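Local coordinates for protein mirolysin (Tannerella forsythia, PDB 6R7V) that probably cleaves proteins as a zinc-dependent metallopeptidase of the pappalysin family, captured here as a latent zymogen held by a cysteine switch, at residues Q60-S63 against D64-I68; G244-S247 against F248-D252. The protein carries 1 engineered substitution. All coordinates share one frame; numbering follows the deposited sequence.

Contact 1: Q60-S63 against D64-I68; sequences QNIS and DAQII
Ser63 caps the helix that begins at Asp64, its hydroxyl OG taking the amide hydrogen of Gln66 N at 2.9 Å with an N-H...O angle of 146°. The hydroxyl reaches that amide because it stands between the backbone N and the carbonyl carbon of its own residue (chi1 74°), which also brings OG to 3.3 Å from Gln66 CB. Ser63 O starts the helical bonding by accepting from Ile67 N at 3.1 Å, the donor tilted 20° from the carbonyl plane. One turn of helix is thus gripped by both oxygens of a single serine.

A hydrophobic staple closes the same turn: Ile62, just ahead of the cap, sends CD1 to within 3.9 Å of Ile67 CG1, the two side chains crossing at about a right angle. Water 1 bridges the capping hydroxyl to the Gln66 side chain, 3.1 Å from Ser63 OG and donating to Gln66 OE1. The Gln66 amide is held further by Ser194 N, Phe189 O and Asp192 O, so its rotation is well defined. At the first turn, Asp64 forms a salt bridge with Arg120, which also binds Ile62 O; a carboxylate there probably suits the positive end of the helix dipole.

Ile67 packs on Val51 and Val53 of strand 45-55 and on Ile118 of strand 118-122, seating the start of helix 64-77 against the mixed sheet.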
loop_
_atom_site.group_PDB
_atom_site.type_symbol
_atom_site.label_atom_id
_atom_site.label_comp_id
_atom_site.label_asym_id
_atom_site.label_seq_id
_atom_site.Cartn_x
_atom_site.Cartn_y
_atom_site.Cartn_z
ATOM N N GLN A 60 -22.061 -0.305 -0.997
ATOM C CA GLN A 60 -20.776 -0.068 -1.643
ATOM C C GLN A 60 -20.494 1.418 -1.883
ATOM O O GLN A 60 -19.341 1.826 -2.101
ATOM C CB GLN A 60 -20.723 -0.828 -2.969
ATOM C CG GLN A 60 -20.634 -2.323 -2.746
ATOM C CD GLN A 60 -20.930 -3.134 -3.967
ATOM O OE1 GLN A 60 -20.865 -2.644 -5.098
ATOM N NE2 GLN A 60 -21.216 -4.417 -3.780
ATOM N N ASN A 61 -21.537 2.239 -1.815
ATOM C CA ASN A 61 -21.409 3.683 -2.015
ATOM C C ASN A 61 -21.073 4.333 -0.683
ATOM O O ASN A 61 -21.898 4.998 -0.072
ATOM C CB ASN A 61 -22.725 4.202 -2.578
ATOM C CG ASN A 61 -22.644 5.554 -3.204
ATOM O OD1 ASN A 61 -21.567 6.136 -3.385
ATOM N ND2 ASN A 61 -23.818 6.089 -3.550
ATOM N N ILE A 62 -19.833 4.143 -0.229
ATOM C CA ILE A 62 -19.399 4.572 1.101
ATOM C C ILE A 62 -19.322 6.098 1.234
ATOM O O ILE A 62 -19.083 6.801 0.263
ATOM C CB ILE A 62 -18.071 3.886 1.516
ATOM C CG1 ILE A 62 -16.916 4.286 0.569
ATOM C CG2 ILE A 62 -18.278 2.355 1.557
ATOM C CD1 ILE A 62 -15.511 3.987 1.179
ATOM N N SER A 63 -19.481 6.588 2.464
ATOM C CA SER A 63 -19.584 8.013 2.762
ATOM C C SER A 63 -18.282 8.791 2.558
ATOM O O SER A 63 -17.170 8.238 2.624
ATOM C CB SER A 63 -20.083 8.224 4.189
ATOM O OG SER A 63 -19.072 7.943 5.150
ATOM N N ASP A 64 -18.421 10.100 2.315
ATOM C CA ASP A 64 -17.265 10.976 2.191
ATOM C C ASP A 64 -16.460 10.932 3.509
ATOM O O ASP A 64 -15.223 10.871 3.471
ATOM C CB ASP A 64 -17.710 12.424 1.916
ATOM C CG ASP A 64 -18.167 12.761 0.509
ATOM O OD1 ASP A 64 -18.501 13.938 0.268
ATOM O OD2 ASP A 64 -18.179 11.846 -0.357
ATOM N N ALA A 65 -17.171 10.931 4.681
ATOM C CA ALA A 65 -16.533 10.864 6.008
ATOM C C ALA A 65 -15.722 9.579 6.127
ATOM O O ALA A 65 -14.630 9.621 6.685
ATOM C CB ALA A 65 -17.570 10.948 7.130
ATOM N N GLN A 66 -16.208 8.464 5.564
ATOM C CA GLN A 66 -15.491 7.185 5.587
ATOM C C GLN A 66 -14.162 7.318 4.814
ATOM O O GLN A 66 -13.096 6.884 5.262
ATOM C CB GLN A 66 -16.356 6.064 5.011
ATOM C CG GLN A 66 -15.902 4.658 5.402
ATOM C CD GLN A 66 -15.978 4.386 6.891
ATOM O OE1 GLN A 66 -16.864 4.885 7.601
ATOM N NE2 GLN A 66 -15.077 3.556 7.377
ATOM N N ILE A 67 -14.212 7.984 3.657
ATOM C CA ILE A 67 -13.040 8.179 2.812
ATOM C C ILE A 67 -12.022 9.126 3.475
ATOM O O ILE A 67 -10.808 8.849 3.503
ATOM C CB ILE A 67 -13.468 8.699 1.448
ATOM C CG1 ILE A 67 -14.260 7.606 0.710
ATOM C CG2 ILE A 67 -12.248 9.188 0.658
ATOM C CD1 ILE A 67 -15.019 8.156 -0.483
ATOM N N ILE A 68 -12.533 10.238 4.054
ATOM C CA ILE A 68 -11.648 11.181 4.746
ATOM C C ILE A 68 -10.956 10.474 5.930
ATOM O O ILE A 68 -9.766 10.711 6.176
ATOM C CB ILE A 68 -12.520 12.375 5.194
ATOM C CG1 ILE A 68 -12.924 13.208 3.949
ATOM C CG2 ILE A 68 -11.837 13.252 6.297
ATOM C CD1 ILE A 68 -14.050 14.193 4.206
HETATM O O HOH W 1 -19.607 5.663 7.127
#

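Contact 2: G244-S247 against F248-D252; sequences GCPS and FPKTD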
loop_
_atom_site.group_PDB
_atom_site.type_symbol
_atom_site.label_atom_id
_atom_site.label_comp_id
_atom_site.label_asym_id
_atom_site.label_seq_id
_atom_site.Cartn_x
_atom_site.Cartn_y
_atom_site.Cartn_z
ATOM N N GLY A 244 -4.334 -12.534 12.703
ATOM C CA GLY A 244 -4.948 -12.237 13.988
ATOM C C GLY A 244 -4.158 -11.255 14.813
ATOM O O GLY A 244 -3.633 -10.286 14.284
ATOM N N CYS A 245 -4.098 -11.515 16.125
ATOM C CA CYS A 245 -3.407 -10.654 17.076
ATOM C C CYS A 245 -2.423 -11.496 17.930
ATOM O O CYS A 245 -2.761 -11.903 19.057
ATOM C CB CYS A 245 -4.440 -9.938 17.946
ATOM S SG CYS A 245 -3.798 -8.493 18.826
ATOM N N PRO A 246 -1.209 -11.777 17.409
ATOM C CA PRO A 246 -0.226 -12.522 18.200
ATOM C C PRO A 246 0.202 -11.789 19.466
ATOM O O PRO A 246 -0.074 -10.592 19.653
ATOM C CB PRO A 246 0.992 -12.610 17.254
ATOM C CG PRO A 246 0.422 -12.451 15.886
ATOM C CD PRO A 246 -0.635 -11.391 16.096
ATOM N N SER A 247 0.895 -12.517 20.336
ATOM C CA SER A 247 1.387 -11.939 21.574
ATOM C C SER A 247 2.894 -11.799 21.518
ATOM O O SER A 247 3.590 -12.681 21.018
ATOM C CB SER A 247 0.965 -12.778 22.776
ATOM O OG SER A 247 1.293 -12.115 23.989
ATOM N N PHE A 248 3.381 -10.673 21.969
ATOM C CA PHE A 248 4.814 -10.421 21.966
ATOM C C PHE A 248 5.507 -11.123 23.132
ATOM O O PHE A 248 5.031 -11.020 24.269
ATOM C CB PHE A 248 5.113 -8.916 22.051
ATOM C CG PHE A 248 6.588 -8.605 22.139
ATOM C CD1 PHE A 248 7.373 -8.550 20.991
ATOM C CD2 PHE A 248 7.202 -8.405 23.372
ATOM C CE1 PHE A 248 8.741 -8.300 21.075
ATOM C CE2 PHE A 248 8.574 -8.135 23.449
ATOM C CZ PHE A 248 9.330 -8.079 22.296
ATOM N N PRO A 249 6.693 -11.737 22.910
ATOM C CA PRO A 249 7.362 -11.958 21.619
ATOM C C PRO A 249 6.875 -13.221 20.913
ATOM O O PRO A 249 6.458 -14.200 21.570
ATOM C CB PRO A 249 8.837 -12.104 22.022
ATOM C CG PRO A 249 8.802 -12.707 23.404
ATOM C CD PRO A 249 7.469 -12.315 24.029
ATOM N N LYS A 250 6.893 -13.198 19.564
ATOM C CA LYS A 250 6.577 -14.393 18.781
ATOM C C LYS A 250 7.831 -14.790 18.012
ATOM O O LYS A 250 8.300 -14.028 17.183
ATOM C CB LYS A 250 5.381 -14.196 17.835
ATOM C CG LYS A 250 4.972 -15.525 17.166
ATOM C CD LYS A 250 3.679 -15.450 16.399
ATOM C CE LYS A 250 3.405 -16.765 15.691
ATOM N NZ LYS A 250 2.154 -16.676 14.889
ATOM N N THR A 251 8.391 -15.956 18.298
ATOM C CA THR A 251 9.584 -16.399 17.580
ATOM C C THR A 251 9.169 -17.447 16.541
ATOM O O THR A 251 8.048 -17.956 16.599
ATOM C CB THR A 251 10.615 -16.958 18.584
ATOM O OG1 THR A 251 10.051 -18.100 19.222
ATOM C CG2 THR A 251 11.024 -15.949 19.649
ATOM N N ASP A 252 10.059 -17.772 15.596
ATOM C CA ASP A 252 9.801 -18.836 14.622
ATOM C C ASP A 252 11.127 -19.499 14.220
ATOM O O ASP A 252 12.144 -19.183 14.822
ATOM C CB ASP A 252 8.979 -18.347 13.411
ATOM C CG ASP A 252 9.600 -17.350 12.462
ATOM O OD1 ASP A 252 10.837 -17.124 12.545
ATOM O OD2 ASP A 252 8.856 -16.808 11.607
HETATM O O HOH W 2 3.025 -13.589 25.489
HETATM O O HOH W 3 2.864 -9.311 25.130
#
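Phe248, next to Ser247, carries the aromatic ring of this surface turn, and one face of that ring is covered by Pro249, with CB 3.8 Å above the plane and over its centre. The peptide between the two is cis, and a proline lying over the preceding aromatic ring, consistent with a CH-pi contact, is a familiar companion of that geometry. With CG of Phe248 anti to the backbone N (chi1 176°), the ring extends away from the turn, where the side chain touches Pro89.

The cis bond folds the chain back, leaving Ser247 CA and Lys250 CA 6.4 Å apart. Across this bend the side chains meet in a loose van der Waals contact: Pro246 CB comes 4.0 Å from Lys250 CD. All four torsions of the lysine are near 180°, and the fully extended chain passes Pro246 with its CD methylene and carries NZ on to Asn242 OD1. Lys250 CB also lies against Ser247 O at 4.0 Å.

In one of the two conformers of Ser247, two waters bridge its OG to Phe248 O, each with one weak leg. Water 2 sits 2.7 Å from Ser247 OG and donates only weakly to Phe248 O, while water 3 reverses the balance, donating to Phe248 O at 2.9 Å and lying at a long, weak distance from the hydroxyl. Any solvent link between the serine and the carbonyl that precedes the cis bond is therefore tentative.

Beyond the turn, Asp252 accepts from Gly239, Cys254 and Thr255 backbone amides. Pro246 rests on Phe263, and the Cys245-Cys274 disulfide, with backbone bonding of Gly244 to Tyr271 and of Lys250 to Val261, fastens this loop between strands 243-244 and 269-270.

How the contacts relate
From the N terminus, the chain leaves strand 45-55, and contact 1 turns the following loop into helix 64-77, fixing that helix to the mixed sheet. It then passes through the remaining strands of that sheet and through helix 203-212, which supplies His207 and His211 to the zinc ion, before contact 2 bends the loop after strand 243-244. Each contact joins side chains a few residues apart in one continuous stretch, and the two follow in series without nesting or crossing. Their centres are 33 Å apart and their nearest atoms about 19 Å, so they do not touch: contact 1 belongs to the main sheet, contact 2 to the disulfide-linked region of the small parallel sheet.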